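Local coordinates for protein D-alanyl transferase DltD (Enterococcus faecalis, PDB 6O93) that belongs to the DltD family and probably takes part in the D-alanylation of lipoteichoic acid in the Gram-positive cell wall, at residues L280-L283 / A284-N287; Q377-D380 / R381-Q384. One frame throughout, in Å; residues are numbered along the deposited sequence.

Contact 1 of 2, residues L280-L283 / A284-N287; sequences LEQL and AEKN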
ATOM      1  N   LEU A 280      -5.479   7.918   6.131  1.00 17.55           N
ATOM      2  CA  LEU A 280      -5.977   7.650   7.477  1.00 17.81           C
ATOM      3  C   LEU A 280      -7.381   8.211   7.673  1.00 20.46           C
ATOM      4  O   LEU A 280      -8.237   7.557   8.282  1.00 20.27           O
ATOM      5  CB  LEU A 280      -5.019   8.236   8.513  1.00 17.13           C
ATOM      6  CG  LEU A 280      -3.627   7.607   8.579  1.00 16.99           C
ATOM      7  CD1 LEU A 280      -2.745   8.382   9.548  1.00 18.16           C
ATOM      8  CD2 LEU A 280      -3.714   6.141   8.984  1.00 16.34           C
ATOM      9  N   GLU A 281      -7.638   9.421   7.169  1.00 21.74           N
ATOM     10  CA  GLU A 281      -8.970  10.000   7.306  1.00 23.48           C
ATOM     11  C   GLU A 281     -10.010   9.173   6.557  1.00 22.19           C
ATOM     12  O   GLU A 281     -11.123   8.971   7.052  1.00 23.17           O
ATOM     13  CB  GLU A 281      -8.974  11.448   6.811  1.00 26.45           C
ATOM     14  CG  GLU A 281     -10.368  12.076   6.788  1.00 31.38           C
ATOM     15  CD  GLU A 281     -10.345  13.595   6.721  1.00 34.81           C
ATOM     16  OE1 GLU A 281      -9.263  14.193   6.896  1.00 35.21           O
ATOM     17  OE2 GLU A 281     -11.417  14.192   6.493  1.00 37.53           O
ATOM     18  N   GLN A 282      -9.664   8.679   5.364  1.00 20.51           N
ATOM     19  CA  GLN A 282     -10.601   7.847   4.614  1.00 21.29           C
ATOM     20  C   GLN A 282     -10.906   6.554   5.361  1.00 19.68           C
ATOM     21  O   GLN A 282     -12.055   6.095   5.380  1.00 18.89           O
ATOM     22  CB  GLN A 282     -10.042   7.538   3.224  1.00 21.50           C
ATOM     23  CG  GLN A 282      -9.867   8.757   2.333  1.00 22.80           C
ATOM     24  CD  GLN A 282     -11.180   9.459   2.032  1.00 24.55           C
ATOM     25  OE1 GLN A 282     -12.211   8.818   1.830  1.00 25.68           O
ATOM     26  NE2 GLN A 282     -11.146  10.784   2.006  1.00 25.48           N
ATOM     27  N   LEU A 283      -9.889   5.948   5.977  1.00 19.10           N
ATOM     28  CA  LEU A 283     -10.105   4.715   6.727  1.00 19.61           C
ATOM     29  C   LEU A 283     -10.960   4.966   7.963  1.00 20.19           C
ATOM     30  O   LEU A 283     -11.864   4.182   8.270  1.00 21.29           O
ATOM     31  CB  LEU A 283      -8.761   4.101   7.116  1.00 19.46           C
ATOM     32  CG  LEU A 283      -7.926   3.594   5.938  1.00 19.77           C
ATOM     33  CD1 LEU A 283      -6.453   3.486   6.312  1.00 18.94           C
ATOM     34  CD2 LEU A 283      -8.458   2.249   5.454  1.00 20.12           C
ATOM     35  N   ALA A 284     -10.695   6.062   8.678  1.00 20.86           N
ATOM     36  CA  ALA A 284     -11.463   6.369   9.880  1.00 22.30           C
ATOM     37  C   ALA A 284     -12.904   6.739   9.553  1.00 24.31           C
ATOM     38  O   ALA A 284     -13.813   6.412  10.326  1.00 24.80           O
ATOM     39  CB  ALA A 284     -10.791   7.503  10.655  1.00 22.59           C
ATOM     40  N   GLU A 285     -13.135   7.416   8.425  1.00 26.00           N
ATOM     41  CA  GLU A 285     -14.493   7.828   8.078  1.00 30.23           C
ATOM     42  C   GLU A 285     -15.398   6.632   7.812  1.00 29.67           C
ATOM     43  O   GLU A 285     -16.613   6.722   8.013  1.00 29.99           O
ATOM     44  CB  GLU A 285     -14.470   8.753   6.861  1.00 33.58           C
ATOM     45  CG  GLU A 285     -13.999  10.160   7.175  1.00 37.00           C
ATOM     46  CD  GLU A 285     -13.802  11.005   5.933  1.00 40.59           C
ATOM     47  OE1 GLU A 285     -14.240  10.579   4.842  1.00 42.03           O
ATOM     48  OE2 GLU A 285     -13.208  12.098   6.049  1.00 41.91           O
ATOM     49  N   LYS A 286     -14.833   5.511   7.364  1.00 28.78           N
ATOM     50  CA  LYS A 286     -15.601   4.300   7.108  1.00 29.16           C
ATOM     51  C   LYS A 286     -15.431   3.263   8.216  1.00 27.70           C
ATOM     52  O   LYS A 286     -15.783   2.095   8.024  1.00 27.74           O
ATOM     53  CB  LYS A 286     -15.210   3.707   5.752  1.00 30.12           C
ATOM     54  CG  LYS A 286     -15.516   4.617   4.564  1.00 32.25           C
ATOM     55  CD  LYS A 286     -17.011   4.861   4.408  1.00 36.46           C
ATOM     56  CE  LYS A 286     -17.303   5.844   3.290  1.00 38.61           C
ATOM     57  NZ  LYS A 286     -18.738   6.245   3.277  1.00 41.58           N
ATOM     58  N   ASN A 287     -14.904   3.671   9.370  1.00 26.95           N
ATOM     59  CA  ASN A 287     -14.793   2.789  10.531  1.00 26.67           C
ATOM     60  C   ASN A 287     -14.037   1.510  10.178  1.00 23.71           C
ATOM     61  O   ASN A 287     -14.440   0.407  10.548  1.00 23.40           O
ATOM     62  CB  ASN A 287     -16.177   2.466  11.100  1.00 29.69           C
ATOM     63  CG  ASN A 287     -16.109   1.774  12.448  1.00 32.36           C
ATOM     64  OD1 ASN A 287     -16.545   0.631  12.595  1.00 34.39           O
ATOM     65  ND2 ASN A 287     -15.556   2.462  13.439  1.00 32.65           N
TER

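Contact 2 of 2, residues Q377-D380 / R381-Q384; sequences QIDD and RFYQ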
ATOM      1  N   GLN A 377      -9.652   9.479  16.654  1.00 29.55           N
ATOM      2  CA  GLN A 377      -9.615  10.908  16.955  1.00 30.69           C
ATOM      3  C   GLN A 377      -8.768  11.597  15.882  1.00 27.46           C
ATOM      4  O   GLN A 377      -7.630  12.006  16.122  1.00 26.24           O
ATOM      5  CB  GLN A 377      -9.071  11.161  18.363  1.00 33.74           C
ATOM      6  CG  GLN A 377      -9.969  10.616  19.464  1.00 38.91           C
ATOM      7  CD  GLN A 377      -9.449  10.929  20.853  1.00 42.86           C
ATOM      8  OE1 GLN A 377      -8.328  11.411  21.016  1.00 43.65           O
ATOM      9  NE2 GLN A 377     -10.266  10.656  21.865  1.00 45.58           N
ATOM     10  N   ILE A 378      -9.341  11.719  14.684  1.00 26.08           N
ATOM     11  CA  ILE A 378      -8.623  12.322  13.570  1.00 25.12           C
ATOM     12  C   ILE A 378      -8.344  13.783  13.878  1.00 24.70           C
ATOM     13  O   ILE A 378      -9.224  14.521  14.339  1.00 26.07           O
ATOM     14  CB  ILE A 378      -9.429  12.166  12.271  1.00 25.00           C
ATOM     15  CG1 ILE A 378      -9.506  10.693  11.862  1.00 24.65           C
ATOM     16  CG2 ILE A 378      -8.811  12.998  11.157  1.00 24.50           C
ATOM     17  CD1 ILE A 378      -8.168  10.076  11.475  1.00 23.68           C
ATOM     18  N   ASP A 379      -7.109  14.206  13.625  1.00 23.81           N
ATOM     19  CA  ASP A 379      -6.672  15.583  13.835  1.00 23.90           C
ATOM     20  C   ASP A 379      -6.210  16.129  12.490  1.00 22.41           C
ATOM     21  O   ASP A 379      -5.168  15.714  11.974  1.00 22.03           O
ATOM     22  CB  ASP A 379      -5.555  15.646  14.877  1.00 23.71           C
ATOM     23  CG  ASP A 379      -5.241  17.062  15.318  1.00 24.64           C
ATOM     24  OD1 ASP A 379      -5.482  18.003  14.533  1.00 25.11           O
ATOM     25  OD2 ASP A 379      -4.748  17.233  16.453  1.00 24.67           O
ATOM     26  N   ASP A 380      -6.991  17.051  11.919  1.00 23.33           N
ATOM     27  CA  ASP A 380      -6.685  17.578  10.593  1.00 24.72           C
ATOM     28  C   ASP A 380      -5.335  18.278  10.541  1.00 23.73           C
ATOM     29  O   ASP A 380      -4.788  18.462   9.448  1.00 24.01           O
ATOM     30  CB  ASP A 380      -7.773  18.555  10.144  1.00 28.24           C
ATOM     31  CG  ASP A 380      -9.109  17.881   9.925  1.00 31.40           C
ATOM     32  OD1 ASP A 380      -9.125  16.681   9.571  1.00 31.54           O
ATOM     33  OD2 ASP A 380     -10.146  18.555  10.105  1.00 33.62           O
ATOM     34  N   ARG A 381      -4.786  18.675  11.690  1.00 23.03           N
ATOM     35  CA  ARG A 381      -3.518  19.394  11.697  1.00 22.83           C
ATOM     36  C   ARG A 381      -2.365  18.537  11.191  1.00 20.83           C
ATOM     37  O   ARG A 381      -1.304  19.079  10.864  1.00 19.86           O
ATOM     38  CB  ARG A 381      -3.238  19.914  13.106  1.00 24.40           C
ATOM     39  CG  ARG A 381      -4.303  20.896  13.590  1.00 28.37           C
ATOM     40  CD  ARG A 381      -4.087  21.341  15.025  1.00 32.33           C
ATOM     41  NE  ARG A 381      -4.096  20.220  15.961  1.00 34.51           N
ATOM     42  CZ  ARG A 381      -4.123  20.349  17.283  1.00 35.99           C
ATOM     43  NH1 ARG A 381      -4.153  21.554  17.837  1.00 38.25           N
ATOM     44  NH2 ARG A 381      -4.126  19.271  18.055  1.00 35.51           N
ATOM     45  N   PHE A 382      -2.546  17.217  11.104  1.00 19.61           N
ATOM     46  CA  PHE A 382      -1.536  16.361  10.495  1.00 19.79           C
ATOM     47  C   PHE A 382      -1.439  16.550   8.984  1.00 20.72           C
ATOM     48  O   PHE A 382      -0.522  15.996   8.368  1.00 21.51           O
ATOM     49  CB  PHE A 382      -1.822  14.893  10.816  1.00 19.94           C
ATOM     50  CG  PHE A 382      -1.431  14.486  12.215  1.00 20.24           C
ATOM     51  CD1 PHE A 382      -0.100  14.282  12.544  1.00 20.23           C
ATOM     52  CD2 PHE A 382      -2.393  14.299  13.198  1.00 20.34           C
ATOM     53  CE1 PHE A 382       0.266  13.907  13.826  1.00 19.75           C
ATOM     54  CE2 PHE A 382      -2.032  13.924  14.483  1.00 20.11           C
ATOM     55  CZ  PHE A 382      -0.703  13.727  14.796  1.00 19.29           C
ATOM     56  N   TYR A 383      -2.359  17.304   8.375  1.00 20.13           N
ATOM     57  CA  TYR A 383      -2.236  17.676   6.970  1.00 20.68           C
ATOM     58  C   TYR A 383      -1.242  18.808   6.746  1.00 21.04           C
ATOM     59  O   TYR A 383      -0.794  19.006   5.611  1.00 21.73           O
ATOM     60  CB  TYR A 383      -3.594  18.118   6.413  1.00 20.77           C
ATOM     61  CG  TYR A 383      -4.573  17.007   6.095  1.00 20.68           C
ATOM     62  CD1 TYR A 383      -4.193  15.904   5.342  1.00 20.19           C
ATOM     63  CD2 TYR A 383      -5.890  17.078   6.535  1.00 21.26           C
ATOM     64  CE1 TYR A 383      -5.097  14.898   5.043  1.00 20.24           C
ATOM     65  CE2 TYR A 383      -6.797  16.079   6.244  1.00 21.32           C
ATOM     66  CZ  TYR A 383      -6.395  14.992   5.498  1.00 20.79           C
ATOM     67  OH  TYR A 383      -7.296  13.997   5.208  1.00 21.80           O
ATOM     68  N   GLN A 384      -0.894  19.551   7.792  1.00 20.53           N
ATOM     69  CA  GLN A 384      -0.188  20.812   7.636  1.00 22.05           C
ATOM     70  C   GLN A 384       1.292  20.596   7.332  1.00 23.22           C
ATOM     71  O   GLN A 384       1.887  19.566   7.659  1.00 21.59           O
ATOM     72  CB  GLN A 384      -0.339  21.661   8.899  1.00 22.60           C
ATOM     73  CG  GLN A 384      -1.770  22.075   9.191  1.00 25.05           C
ATOM     74  CD  GLN A 384      -1.899  22.845  10.488  1.00 26.91           C
ATOM     75  OE1 GLN A 384      -0.926  23.011  11.227  1.00 27.58           O
ATOM     76  NE2 GLN A 384      -3.105  23.319  10.775  1.00 27.74           N
TER

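Contact 1 of 2, residues L280-L283 / A284-N287
Glu281 and Glu285, one turn apart on the last turns of helix 272-285, bring their carboxylates together with Glu281 OE2 2.8 Å from Glu285 OE2. So short a spacing between acids suggests that one of them holds a proton, although the placement of Glu285 OE2 is doubtful because it also crowds Glu281 CG. The two flat groups are strongly inclined, 69° apart. Glu281 reaches this position with CG anti to the backbone N (chi1 174°) and an extended chain; it is buried, with Asp380 touching it and its OE1 taken by Tyr383 OH. The loose, solvent side begins at the Glu285 carboxylate.

The tightly packed side is formed by Leu280, on Phe292, and Leu283, on Val290, both of strand 289-294. Gln282 OE1 is held by His88 ND1 of helix 80-90.

Regular helical bonding persists through Ala284 N to Leu280 O and Glu285 N to Glu281 O, both 2.9 Å. The bonding weakens at Lys286, whose N is shared between Gln282 O at 3.5 Å and Leu283 O at 3.4 Å, both weak. Asn287 takes a positive phi, donates its backbone N-H to Ala284 O, with N 3.1 Å from that oxygen, and is the C-prime residue of a Schellman motif completed by Val288 N to Leu283 O. This motif stops the helix and turns the chain into strand 289-294 of the parallel sheet.

Contact 2 of 2, residues Q377-D380 / R381-Q384
A first torsion of -170° sets Asp379 CG beside the carbonyl carbon, and a bend at chi3 (-59°) brings the guanidinium of Arg381 back to meet the carboxylate. The two groups form a side-on salt bridge, with the carboxylate and guanidinium planes 25° apart. NH2 of Arg381 donates to Asp379 OD2 at 2.7 Å, and NE donates to Asp379 OD1 at 3.0 Å; OD2 lies close to the guanidinium plane, whereas OD1 is tilted further from it. Both oxygens use their syn lone pairs here. NE also makes a weak bond to OD2.

Asp379 OD1 has a second donor, the backbone N of Arg381 at 3.0 Å, which arrives on the anti side and well out of the carboxylate plane. With bonds on two sides of OD1 and one more pair at OD2, rotation of the carboxylate should be well restricted, although Arg381 itself lies on the exposed side.

The backbone carbonyl of Asp379 takes up Phe382 N at 3.1 Å in a nearly straight bond, and the Phe382 ring comes edge-on to that same oxygen, its CD2 3.3 Å from Asp379 O. CB of Asp379 also packs 3.8 Å from Phe382 CD2. The ring's buried surroundings include Tyr321 and Gln322 of helix 309-324, with Trp387 edge-to-face. One step along, Tyr383 N binds Asp380 O at 2.9 Å, while the Tyr383 ring stacks on Tyr143.

The bond from Arg381 N to Asp379 OD1 closes an Asx turn, which introduces a short 3-10 segment ahead of helix 385-388.

Contact 1 closes before contact 2 opens along the chain, yet their centres lie about 12 Å apart and the two touch directly. Tyr383 OH and Glu281 OE1 are 2.6 Å apart in a probable hydrogen bond, linking the 3-10 segment to helix 272-285. Asp380 OD1 stands 3.7 Å from the same Glu281 OE1, adding a third acid to the pair in contact 1. Beside this polar patch, Ile378 CG1 packs 3.6 Å from Ala284 CB. Residues 378-383 thus cover the face of helix 272-285 that carries Glu281 and Ala284, while Leu280 and Leu283 pack on strand 289-294. Neither contact contributes a ligand to the sodium site of Ser46, Glu48 and Ser104.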